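Local coordinates for Ifi204 (Mus musculus domesticus, PDB 5YZW), which recognises DNA through its HIN domain and, as an interferon-inducible PYHIN family member, probably serves as an innate immune DNA sensor, at residues Ala115-Val126 with Ser164-Ser175; Val18-Leu26 with Ser184-Val192. All coordinates share one frame; numbering follows the deposited sequence.

Interaction 1 lies within the second of the two OB folds expected of a HIN domain, pairing strand 119-132 with strands 165-169 and 171-175. Interaction 2 joins the two halves: strand 11-25, from the sheet of the first fold, meets the turn at 185-188 and strand 189-192 of the second. Along the chain, 115-126 and 164-175 both fall between 18-26 and 184-192, so interaction 1 forms within the chain that interaction 2 spans. The centres are about 13 Å apart, and strands 165-169 and 189-192 are neighbours in one sheet. C170 O with S188 OG, and R167 NH1 with Q191 OE1, link the contacts directly; the first ties the barrel strand's corner to the turn at the interface.

Interaction 1: Ala115-Val126 with Ser164-Ser175; sequences ARGTFVSGEYLV and SKLRLVCFELTS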
loop_
_atom_site.group_PDB
_atom_site.type_symbol
_atom_site.label_atom_id
_atom_site.label_comp_id
_atom_site.label_asym_id
_atom_site.label_seq_id
_atom_site.Cartn_x
_atom_site.Cartn_y
_atom_site.Cartn_z
ATOM N N ALA A 115 -14.073 6.899 6.894
ATOM C CA ALA A 115 -15.055 6.939 5.821
ATOM C C ALA A 115 -14.996 5.672 4.975
ATOM O O ALA A 115 -13.916 5.198 4.611
ATOM C CB ALA A 115 -14.827 8.167 4.941
ATOM N N ARG A 116 -16.164 5.116 4.679
ATOM C CA ARG A 116 -16.233 3.924 3.842
ATOM C C ARG A 116 -15.737 4.259 2.441
ATOM O O ARG A 116 -16.144 5.266 1.854
ATOM C CB ARG A 116 -17.666 3.389 3.793
ATOM C CG ARG A 116 -18.091 2.647 5.055
ATOM C CD ARG A 116 -18.916 3.518 6.003
ATOM N NE ARG A 116 -19.956 2.735 6.666
ATOM C CZ ARG A 116 -20.864 3.231 7.502
ATOM N NH1 ARG A 116 -20.862 4.524 7.797
ATOM N NH2 ARG A 116 -21.775 2.431 8.049
ATOM N N GLY A 117 -14.847 3.425 1.910
ATOM C CA GLY A 117 -14.256 3.639 0.606
ATOM C C GLY A 117 -12.834 4.162 0.654
ATOM O O GLY A 117 -12.182 4.229 -0.389
ATOM N N THR A 118 -12.326 4.527 1.818
ATOM C CA THR A 118 -10.923 4.896 1.877
ATOM C C THR A 118 -10.054 3.645 1.748
ATOM O O THR A 118 -10.481 2.522 2.033
ATOM C CB THR A 118 -10.629 5.635 3.176
ATOM O OG1 THR A 118 -11.160 4.878 4.267
ATOM C CG2 THR A 118 -11.308 7.000 3.170
ATOM N N PHE A 119 -8.831 3.842 1.285
ATOM C CA PHE A 119 -7.892 2.746 1.087
ATOM C C PHE A 119 -6.940 2.631 2.272
ATOM O O PHE A 119 -6.444 3.631 2.789
ATOM C CB PHE A 119 -7.144 2.947 -0.226
ATOM C CG PHE A 119 -8.069 3.043 -1.406
ATOM C CD1 PHE A 119 -8.642 1.904 -1.953
ATOM C CD2 PHE A 119 -8.421 4.277 -1.928
ATOM C CE1 PHE A 119 -9.520 1.986 -3.028
ATOM C CE2 PHE A 119 -9.281 4.369 -3.009
ATOM C CZ PHE A 119 -9.843 3.213 -3.558
ATOM N N VAL A 120 -6.710 1.404 2.715
ATOM C CA VAL A 120 -6.082 1.116 3.999
ATOM C C VAL A 120 -4.901 0.180 3.765
ATOM O O VAL A 120 -4.953 -0.689 2.886
ATOM C CB VAL A 120 -7.103 0.491 4.984
ATOM C CG1 VAL A 120 -6.420 0.013 6.269
ATOM C CG2 VAL A 120 -8.204 1.491 5.306
ATOM N N SER A 121 -3.834 0.369 4.545
ATOM C CA SER A 121 -2.660 -0.488 4.545
ATOM C C SER A 121 -2.358 -0.840 5.989
ATOM O O SER A 121 -2.507 0.006 6.872
ATOM C CB SER A 121 -1.446 0.220 3.930
ATOM O OG SER A 121 -1.497 0.185 2.513
ATOM N N GLY A 122 -1.942 -2.073 6.243
ATOM C CA GLY A 122 -1.727 -2.503 7.614
ATOM C C GLY A 122 -1.322 -3.958 7.682
ATOM O O GLY A 122 -1.533 -4.729 6.739
ATOM N N GLU A 123 -0.730 -4.317 8.822
ATOM C CA GLU A 123 -0.322 -5.685 9.109
ATOM C C GLU A 123 -1.152 -6.205 10.270
ATOM O O GLU A 123 -1.123 -5.626 11.361
ATOM C CB GLU A 123 1.162 -5.765 9.452
ATOM C CG GLU A 123 2.085 -5.096 8.465
ATOM C CD GLU A 123 3.542 -5.230 8.863
ATOM O OE1 GLU A 123 4.403 -4.647 8.175
ATOM O OE2 GLU A 123 3.820 -5.921 9.865
ATOM N N TYR A 124 -1.867 -7.305 10.047
ATOM C CA TYR A 124 -2.797 -7.826 11.037
ATOM C C TYR A 124 -2.633 -9.333 11.183
ATOM O O TYR A 124 -2.161 -10.024 10.275
ATOM C CB TYR A 124 -4.247 -7.498 10.655
ATOM C CG TYR A 124 -4.515 -6.027 10.492
ATOM C CD1 TYR A 124 -4.777 -5.225 11.590
ATOM C CD2 TYR A 124 -4.464 -5.431 9.240
ATOM C CE1 TYR A 124 -5.023 -3.873 11.447
ATOM C CE2 TYR A 124 -4.694 -4.067 9.086
ATOM C CZ TYR A 124 -4.973 -3.295 10.197
ATOM O OH TYR A 124 -5.198 -1.938 10.058
ATOM N N LEU A 125 -3.025 -9.833 12.354
ATOM C CA LEU A 125 -3.048 -11.264 12.635
ATOM C C LEU A 125 -4.367 -11.858 12.168
ATOM O O LEU A 125 -5.436 -11.303 12.448
ATOM C CB LEU A 125 -2.860 -11.531 14.130
ATOM C CG LEU A 125 -1.481 -11.240 14.728
ATOM C CD1 LEU A 125 -1.413 -9.828 15.300
ATOM C CD2 LEU A 125 -1.138 -12.282 15.794
ATOM N N VAL A 126 -4.289 -12.980 11.458
ATOM C CA VAL A 126 -5.471 -13.690 10.980
ATOM C C VAL A 126 -5.870 -14.738 12.007
ATOM O O VAL A 126 -5.011 -15.422 12.573
ATOM C CB VAL A 126 -5.200 -14.333 9.608
ATOM C CG1 VAL A 126 -6.504 -14.802 8.969
ATOM C CG2 VAL A 126 -4.448 -13.355 8.697
ATOM N N SER A 164 -1.209 -16.932 10.642
ATOM C CA SER A 164 -0.280 -16.132 9.863
ATOM C C SER A 164 -0.549 -14.645 10.085
ATOM O O SER A 164 -1.654 -14.233 10.463
ATOM C CB SER A 164 -0.390 -16.477 8.378
ATOM O OG SER A 164 -0.050 -17.833 8.149
ATOM N N LYS A 165 0.487 -13.838 9.868
ATOM C CA LYS A 165 0.363 -12.387 9.910
ATOM C C LYS A 165 0.358 -11.839 8.488
ATOM O O LYS A 165 1.201 -12.213 7.664
ATOM C CB LYS A 165 1.485 -11.743 10.725
ATOM C CG LYS A 165 1.005 -10.544 11.541
ATOM C CD LYS A 165 2.164 -9.727 12.079
ATOM C CE LYS A 165 1.676 -8.502 12.838
ATOM N NZ LYS A 165 2.810 -7.588 13.161
ATOM N N LEU A 166 -0.589 -10.950 8.213
ATOM C CA LEU A 166 -0.907 -10.504 6.866
ATOM C C LEU A 166 -0.555 -9.033 6.696
ATOM O O LEU A 166 -1.025 -8.185 7.464
ATOM C CB LEU A 166 -2.389 -10.709 6.585
ATOM C CG LEU A 166 -2.722 -11.814 5.602
ATOM C CD1 LEU A 166 -4.196 -11.726 5.277
ATOM C CD2 LEU A 166 -1.867 -11.665 4.369
ATOM N N ARG A 167 0.253 -8.733 5.686
ATOM C CA ARG A 167 0.554 -7.358 5.312
ATOM C C ARG A 167 -0.363 -6.988 4.154
ATOM O O ARG A 167 -0.278 -7.587 3.075
ATOM C CB ARG A 167 2.018 -7.193 4.925
ATOM C CG ARG A 167 2.332 -5.854 4.236
ATOM C CD ARG A 167 3.822 -5.736 3.977
ATOM N NE ARG A 167 4.565 -5.683 5.234
ATOM C CZ ARG A 167 5.741 -6.274 5.439
ATOM N NH1 ARG A 167 6.318 -6.973 4.466
ATOM N NH2 ARG A 167 6.343 -6.165 6.619
ATOM N N LEU A 168 -1.255 -6.029 4.392
ATOM C CA LEU A 168 -2.227 -5.577 3.405
ATOM C C LEU A 168 -1.824 -4.209 2.892
ATOM O O LEU A 168 -1.534 -3.304 3.685
ATOM C CB LEU A 168 -3.638 -5.493 3.992
ATOM C CG LEU A 168 -4.169 -6.660 4.823
ATOM C CD1 LEU A 168 -5.384 -6.204 5.623
ATOM C CD2 LEU A 168 -4.529 -7.784 3.899
ATOM N N VAL A 169 -1.837 -4.043 1.573
ATOM C CA VAL A 169 -1.535 -2.747 0.970
ATOM C C VAL A 169 -2.664 -2.371 0.025
ATOM O O VAL A 169 -3.004 -3.143 -0.884
ATOM C CB VAL A 169 -0.194 -2.752 0.225
ATOM C CG1 VAL A 169 0.049 -1.380 -0.375
ATOM C CG2 VAL A 169 0.924 -3.186 1.165
ATOM N N CYS A 170 -3.259 -1.202 0.254
ATOM C CA CYS A 170 -4.280 -0.634 -0.622
ATOM C C CYS A 170 -5.496 -1.557 -0.735
ATOM O O CYS A 170 -5.876 -1.975 -1.826
ATOM C CB CYS A 170 -3.700 -0.336 -2.004
ATOM S SG CYS A 170 -4.801 0.649 -3.072
ATOM N N PHE A 171 -6.094 -1.862 0.419
ATOM C CA PHE A 171 -7.409 -2.492 0.504
ATOM C C PHE A 171 -8.484 -1.441 0.771
ATOM O O PHE A 171 -8.225 -0.423 1.412
ATOM C CB PHE A 171 -7.430 -3.544 1.611
ATOM C CG PHE A 171 -6.878 -4.855 1.199
ATOM C CD1 PHE A 171 -5.578 -4.974 0.756
ATOM C CD2 PHE A 171 -7.674 -6.008 1.270
ATOM C CE1 PHE A 171 -5.060 -6.199 0.372
ATOM C CE2 PHE A 171 -7.166 -7.223 0.875
ATOM C CZ PHE A 171 -5.859 -7.323 0.421
ATOM N N GLU A 172 -9.709 -1.694 0.297
ATOM C CA GLU A 172 -10.776 -0.705 0.460
ATOM C C GLU A 172 -11.607 -0.999 1.695
ATOM O O GLU A 172 -12.086 -2.120 1.882
ATOM C CB GLU A 172 -11.693 -0.621 -0.763
ATOM C CG GLU A 172 -12.796 0.447 -0.612
ATOM C CD GLU A 172 -13.633 0.670 -1.877
ATOM O OE1 GLU A 172 -13.346 0.043 -2.916
ATOM O OE2 GLU A 172 -14.605 1.460 -1.824
ATOM N N LEU A 173 -11.802 0.027 2.516
ATOM C CA LEU A 173 -12.558 -0.108 3.751
ATOM C C LEU A 173 -14.031 0.009 3.403
ATOM O O LEU A 173 -14.455 0.998 2.796
ATOM C CB LEU A 173 -12.148 0.970 4.756
ATOM C CG LEU A 173 -13.019 1.102 5.998
ATOM C CD1 LEU A 173 -12.734 -0.119 6.836
ATOM C CD2 LEU A 173 -12.670 2.368 6.792
ATOM N N THR A 174 -14.809 -1.012 3.741
ATOM C CA THR A 174 -16.229 -1.006 3.447
ATOM C C THR A 174 -16.974 -1.495 4.678
ATOM O O THR A 174 -16.380 -2.042 5.614
ATOM C CB THR A 174 -16.560 -1.882 2.226
ATOM O OG1 THR A 174 -16.483 -3.254 2.596
ATOM C CG2 THR A 174 -15.560 -1.646 1.084
ATOM N N SER A 175 -18.287 -1.290 4.686
ATOM C CA SER A 175 -19.100 -1.873 5.738
ATOM C C SER A 175 -20.357 -2.485 5.144
ATOM O O SER A 175 -20.808 -2.109 4.058
ATOM C CB SER A 175 -19.453 -0.844 6.825
ATOM O OG SER A 175 -20.387 0.107 6.361
#
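Paired backbone amides and carbonyls carry most of the contact between strand 119-126 and the bent segment 165-175. V120, G122 and Y124 form hydrogen-bonded antiparallel pairs with F171, L168 and L166, and the straightest of these bonds runs from L166 N to Y124 O (2.8 Å, 174°). Where the partner strand turns its corner, C170 and F171 both face V120, a G1 beta bulge that shifts the register by one. G122 sits just beyond it, where a CB would run into the Y124 ring. One strand, 119-126, pairing with both arms of a partner that turns a corner at C170 suits the small, strongly curled barrel of an OB fold.

Charged side chains cluster at E123 on one face, and a polar pair closes the far end. R167 grips E123 side-on, NE and NH2 both reaching E123 OE1, NH2 at 2.9 Å. OE1 lies in the guanidinium plane, yet both nitrogens approach from above the same face of the carboxylate, the two planes being 64° apart. The bend of R167 at chi3 (-65°) turns its guanidinium to E123, while NH1 bonds Q191. K165 NZ makes a long salt bridge to E123 OE2 (3.8 Å). At the other end R116 NE donates to S175 OG at 2.7 Å, in the guanidinium plane, with a weak second bond from NH2.

Apolar contacts line the face of Y124 and L168: L168 CD1 meets Y124 CD2 at 3.8 Å, the side chains crossing near a right angle. At the end of the strand V126 CG2 touches L166 CD1. Around the corner, C170 SG lies obliquely off the F119 ring, 4.9 Å from its centroid.

This division implies a wall apolar on the Y124 and L168 side and mixed on the other, which F119 and L125 share with the charged cluster, where two basic residues would probably stabilise the carboxylate of E123.

Interaction 2: Val18-Leu26 with Ser184-Val192; sequences VTEPFTYDL and SVRHSYMQV
The Y189 ring has T19 over one face, E20 at its edge and F22 obliquely beside it. T19 CB stands 4.1 Å from the ring centroid and 18° off its normal, a CH-pi contact. In the ring plane E20 OE2 accepts from Y189 OH at 2.9 Å; the carboxylate stands about at right angles to the ring and is met on its anti side, well out of plane. The F22 and Y189 planes are 33° apart, and F22 CD1 comes within 3.5 Å of Y189 CD1. Y24 offers a ring face to the edge of H187 in an offset edge-to-face pair, and its CD2 in turn lies over one face of the R186 guanidinium.

These groups fill the junction between the two OB folds of the HIN domain, with strand 11-25 of the first laid against the type I turn V185-S188 and strand 189-192 of the second. S188 OG accepts from V185 N within that turn, and H34 and R154 bond the carbonyls of H187 and S188.

Y189 CG is anti to the backbone N (chi1 172°), which lays one ring face under T19, brings the CD1 rim to F22 and carries the hydroxyl to E20. A water accepts from E20 N and donates to Y189 OH (2.8 Å). Replacing Y189 with an alanine would probably leave E20 OE2 without its hydroxyl donor and open a gap beneath T19 and beside F22. At the other end R186 NH2, on an extended chain, forms a salt bridge with D25 OD2 at 3.1 Å, while D25 OD1 takes the backbone N of K27.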
loop_
_atom_site.group_PDB
_atom_site.type_symbol
_atom_site.label_atom_id
_atom_site.label_comp_id
_atom_site.label_asym_id
_atom_site.label_seq_id
_atom_site.Cartn_x
_atom_site.Cartn_y
_atom_site.Cartn_z
ATOM N N VAL A 18 9.026 -0.683 0.260
ATOM C CA VAL A 18 8.571 -0.990 -1.091
ATOM C C VAL A 18 8.049 -2.426 -1.090
ATOM O O VAL A 18 8.501 -3.254 -0.299
ATOM C CB VAL A 18 9.728 -0.789 -2.102
ATOM C CG1 VAL A 18 10.811 -1.835 -1.891
ATOM C CG2 VAL A 18 9.228 -0.838 -3.556
ATOM N N THR A 19 7.073 -2.716 -1.955
ATOM C CA THR A 19 6.706 -4.098 -2.259
ATOM C C THR A 19 7.431 -4.545 -3.516
ATOM O O THR A 19 7.839 -3.728 -4.343
ATOM C CB THR A 19 5.204 -4.303 -2.518
ATOM O OG1 THR A 19 4.865 -3.803 -3.828
ATOM C CG2 THR A 19 4.327 -3.677 -1.446
ATOM N N GLU A 20 7.541 -5.866 -3.671
ATOM C CA GLU A 20 7.962 -6.440 -4.934
ATOM C C GLU A 20 6.972 -6.015 -6.017
ATOM O O GLU A 20 5.830 -5.645 -5.716
ATOM C CB GLU A 20 7.998 -7.971 -4.837
ATOM C CG GLU A 20 6.612 -8.539 -4.559
ATOM C CD GLU A 20 6.580 -10.062 -4.428
ATOM O OE1 GLU A 20 7.539 -10.740 -4.860
ATOM O OE2 GLU A 20 5.584 -10.573 -3.875
ATOM N N PRO A 21 7.369 -6.071 -7.281
ATOM C CA PRO A 21 6.400 -5.810 -8.345
ATOM C C PRO A 21 5.462 -6.998 -8.507
ATOM O O PRO A 21 5.777 -8.136 -8.152
ATOM C CB PRO A 21 7.265 -5.603 -9.594
ATOM C CG PRO A 21 8.597 -6.182 -9.251
ATOM C CD PRO A 21 8.757 -6.145 -7.776
ATOM N N PHE A 22 4.286 -6.714 -9.053
ATOM C CA PHE A 22 3.268 -7.745 -9.201
ATOM C C PHE A 22 2.353 -7.340 -10.343
ATOM O O PHE A 22 2.295 -6.166 -10.745
ATOM C CB PHE A 22 2.482 -7.964 -7.895
ATOM C CG PHE A 22 1.713 -6.749 -7.434
ATOM C CD1 PHE A 22 2.299 -5.810 -6.599
ATOM C CD2 PHE A 22 0.401 -6.552 -7.844
ATOM C CE1 PHE A 22 1.594 -4.688 -6.183
ATOM C CE2 PHE A 22 -0.305 -5.444 -7.448
ATOM C CZ PHE A 22 0.282 -4.506 -6.604
ATOM N N THR A 23 1.698 -8.350 -10.902
ATOM C CA THR A 23 0.756 -8.180 -11.997
ATOM C C THR A 23 -0.618 -7.833 -11.448
ATOM O O THR A 23 -1.221 -8.628 -10.721
ATOM C CB THR A 23 0.705 -9.462 -12.830
ATOM O OG1 THR A 23 2.040 -9.951 -13.047
ATOM C CG2 THR A 23 -0.010 -9.246 -14.149
ATOM N N TYR A 24 -1.110 -6.648 -11.792
ATOM C CA TYR A 24 -2.418 -6.217 -11.331
ATOM C C TYR A 24 -3.476 -6.305 -12.417
ATOM O O TYR A 24 -4.667 -6.290 -12.100
ATOM C CB TYR A 24 -2.350 -4.785 -10.787
ATOM C CG TYR A 24 -2.082 -3.718 -11.821
ATOM C CD1 TYR A 24 -0.777 -3.395 -12.206
ATOM C CD2 TYR A 24 -3.132 -3.014 -12.400
ATOM C CE1 TYR A 24 -0.530 -2.414 -13.165
ATOM C CE2 TYR A 24 -2.897 -2.026 -13.346
ATOM C CZ TYR A 24 -1.594 -1.731 -13.722
ATOM O OH TYR A 24 -1.357 -0.768 -14.662
ATOM N N ASP A 25 -3.079 -6.402 -13.681
ATOM C CA ASP A 25 -4.011 -6.672 -14.776
ATOM C C ASP A 25 -3.461 -7.901 -15.495
ATOM O O ASP A 25 -2.492 -7.802 -16.259
ATOM C CB ASP A 25 -4.157 -5.445 -15.681
ATOM C CG ASP A 25 -5.079 -5.680 -16.876
ATOM O OD1 ASP A 25 -5.239 -6.838 -17.314
ATOM O OD2 ASP A 25 -5.654 -4.689 -17.379
ATOM N N LEU A 26 -4.075 -9.065 -15.239
ATOM C CA LEU A 26 -3.532 -10.310 -15.772
ATOM C C LEU A 26 -3.705 -10.420 -17.277
ATOM O O LEU A 26 -2.959 -11.169 -17.913
ATOM C CB LEU A 26 -4.178 -11.527 -15.097
ATOM C CG LEU A 26 -3.578 -11.961 -13.752
ATOM C CD1 LEU A 26 -4.299 -13.197 -13.195
ATOM C CD2 LEU A 26 -2.070 -12.197 -13.847
ATOM N N SER A 184 -10.176 -6.544 -1.120
ATOM C CA SER A 184 -9.210 -6.492 -2.204
ATOM C C SER A 184 -9.804 -5.743 -3.389
ATOM O O SER A 184 -10.989 -5.889 -3.702
ATOM C CB SER A 184 -8.820 -7.910 -2.612
ATOM O OG SER A 184 -9.894 -8.535 -3.302
ATOM N N VAL A 185 -8.976 -4.922 -4.035
ATOM C CA VAL A 185 -9.350 -4.157 -5.222
ATOM C C VAL A 185 -8.212 -4.247 -6.233
ATOM O O VAL A 185 -7.187 -4.899 -5.992
ATOM C CB VAL A 185 -9.668 -2.677 -4.908
ATOM C CG1 VAL A 185 -10.969 -2.537 -4.095
ATOM C CG2 VAL A 185 -8.496 -2.021 -4.211
ATOM N N ARG A 186 -8.385 -3.545 -7.359
ATOM C CA ARG A 186 -7.503 -3.718 -8.514
ATOM C C ARG A 186 -6.018 -3.512 -8.174
ATOM O O ARG A 186 -5.155 -4.230 -8.701
ATOM C CB ARG A 186 -7.925 -2.761 -9.627
ATOM C CG ARG A 186 -7.145 -2.942 -10.930
ATOM C CD ARG A 186 -7.763 -2.105 -12.026
ATOM N NE ARG A 186 -6.893 -1.929 -13.190
ATOM C CZ ARG A 186 -6.700 -2.847 -14.136
ATOM N NH1 ARG A 186 -7.304 -4.026 -14.056
ATOM N NH2 ARG A 186 -5.901 -2.586 -15.163
ATOM N N HIS A 187 -5.691 -2.532 -7.328
ATOM C CA HIS A 187 -4.285 -2.246 -7.020
ATOM C C HIS A 187 -3.832 -2.864 -5.707
ATOM O O HIS A 187 -2.754 -2.517 -5.210
ATOM C CB HIS A 187 -4.014 -0.738 -6.989
ATOM C CG HIS A 187 -4.250 -0.054 -8.299
ATOM N ND1 HIS A 187 -4.556 1.286 -8.399
ATOM C CD2 HIS A 187 -4.234 -0.533 -9.566
ATOM C CE1 HIS A 187 -4.731 1.600 -9.669
ATOM N NE2 HIS A 187 -4.546 0.513 -10.397
ATOM N N SER A 188 -4.626 -3.765 -5.130
ATOM C CA SER A 188 -4.268 -4.336 -3.842
ATOM C C SER A 188 -3.054 -5.234 -3.948
ATOM O O SER A 188 -2.739 -5.820 -4.993
ATOM C CB SER A 188 -5.421 -5.163 -3.222
ATOM O OG SER A 188 -6.586 -4.383 -3.033
ATOM N N TYR A 189 -2.398 -5.380 -2.807
ATOM C CA TYR A 189 -1.271 -6.285 -2.677
ATOM C C TYR A 189 -1.302 -6.838 -1.263
ATOM O O TYR A 189 -1.697 -6.150 -0.318
ATOM C CB TYR A 189 0.081 -5.572 -2.958
ATOM C CG TYR A 189 1.277 -6.450 -2.636
ATOM C CD1 TYR A 189 1.761 -7.370 -3.564
ATOM C CD2 TYR A 189 1.904 -6.378 -1.401
ATOM C CE1 TYR A 189 2.851 -8.204 -3.259
ATOM C CE2 TYR A 189 2.988 -7.194 -1.088
ATOM C CZ TYR A 189 3.457 -8.108 -2.011
ATOM O OH TYR A 189 4.538 -8.909 -1.684
ATOM N N MET A 190 -0.879 -8.084 -1.117
ATOM C CA MET A 190 -0.782 -8.651 0.214
ATOM C C MET A 190 0.284 -9.731 0.207
ATOM O O MET A 190 0.571 -10.333 -0.831
ATOM C CB MET A 190 -2.128 -9.234 0.679
ATOM C CG MET A 190 -2.704 -10.293 -0.253
ATOM S SD MET A 190 -4.330 -10.920 0.281
ATOM C CE MET A 190 -4.233 -10.598 2.011
ATOM N N GLN A 191 0.876 -9.957 1.377
ATOM C CA GLN A 191 1.776 -11.081 1.574
ATOM C C GLN A 191 1.762 -11.450 3.050
ATOM O O GLN A 191 1.472 -10.613 3.908
ATOM C CB GLN A 191 3.196 -10.760 1.107
ATOM C CG GLN A 191 4.080 -10.212 2.197
ATOM C CD GLN A 191 5.296 -9.485 1.656
ATOM O OE1 GLN A 191 5.640 -8.403 2.131
ATOM N NE2 GLN A 191 5.969 -10.091 0.679
ATOM N N VAL A 192 2.058 -12.723 3.339
ATOM C CA VAL A 192 2.191 -13.175 4.717
ATOM C C VAL A 192 3.623 -12.920 5.174
ATOM O O VAL A 192 4.565 -12.929 4.375
ATOM C CB VAL A 192 1.805 -14.665 4.865
ATOM C CG1 VAL A 192 0.536 -14.980 4.077
ATOM C CG2 VAL A 192 2.937 -15.556 4.415
HETATM O O HOH W 1 6.888 -7.414 -1.266
#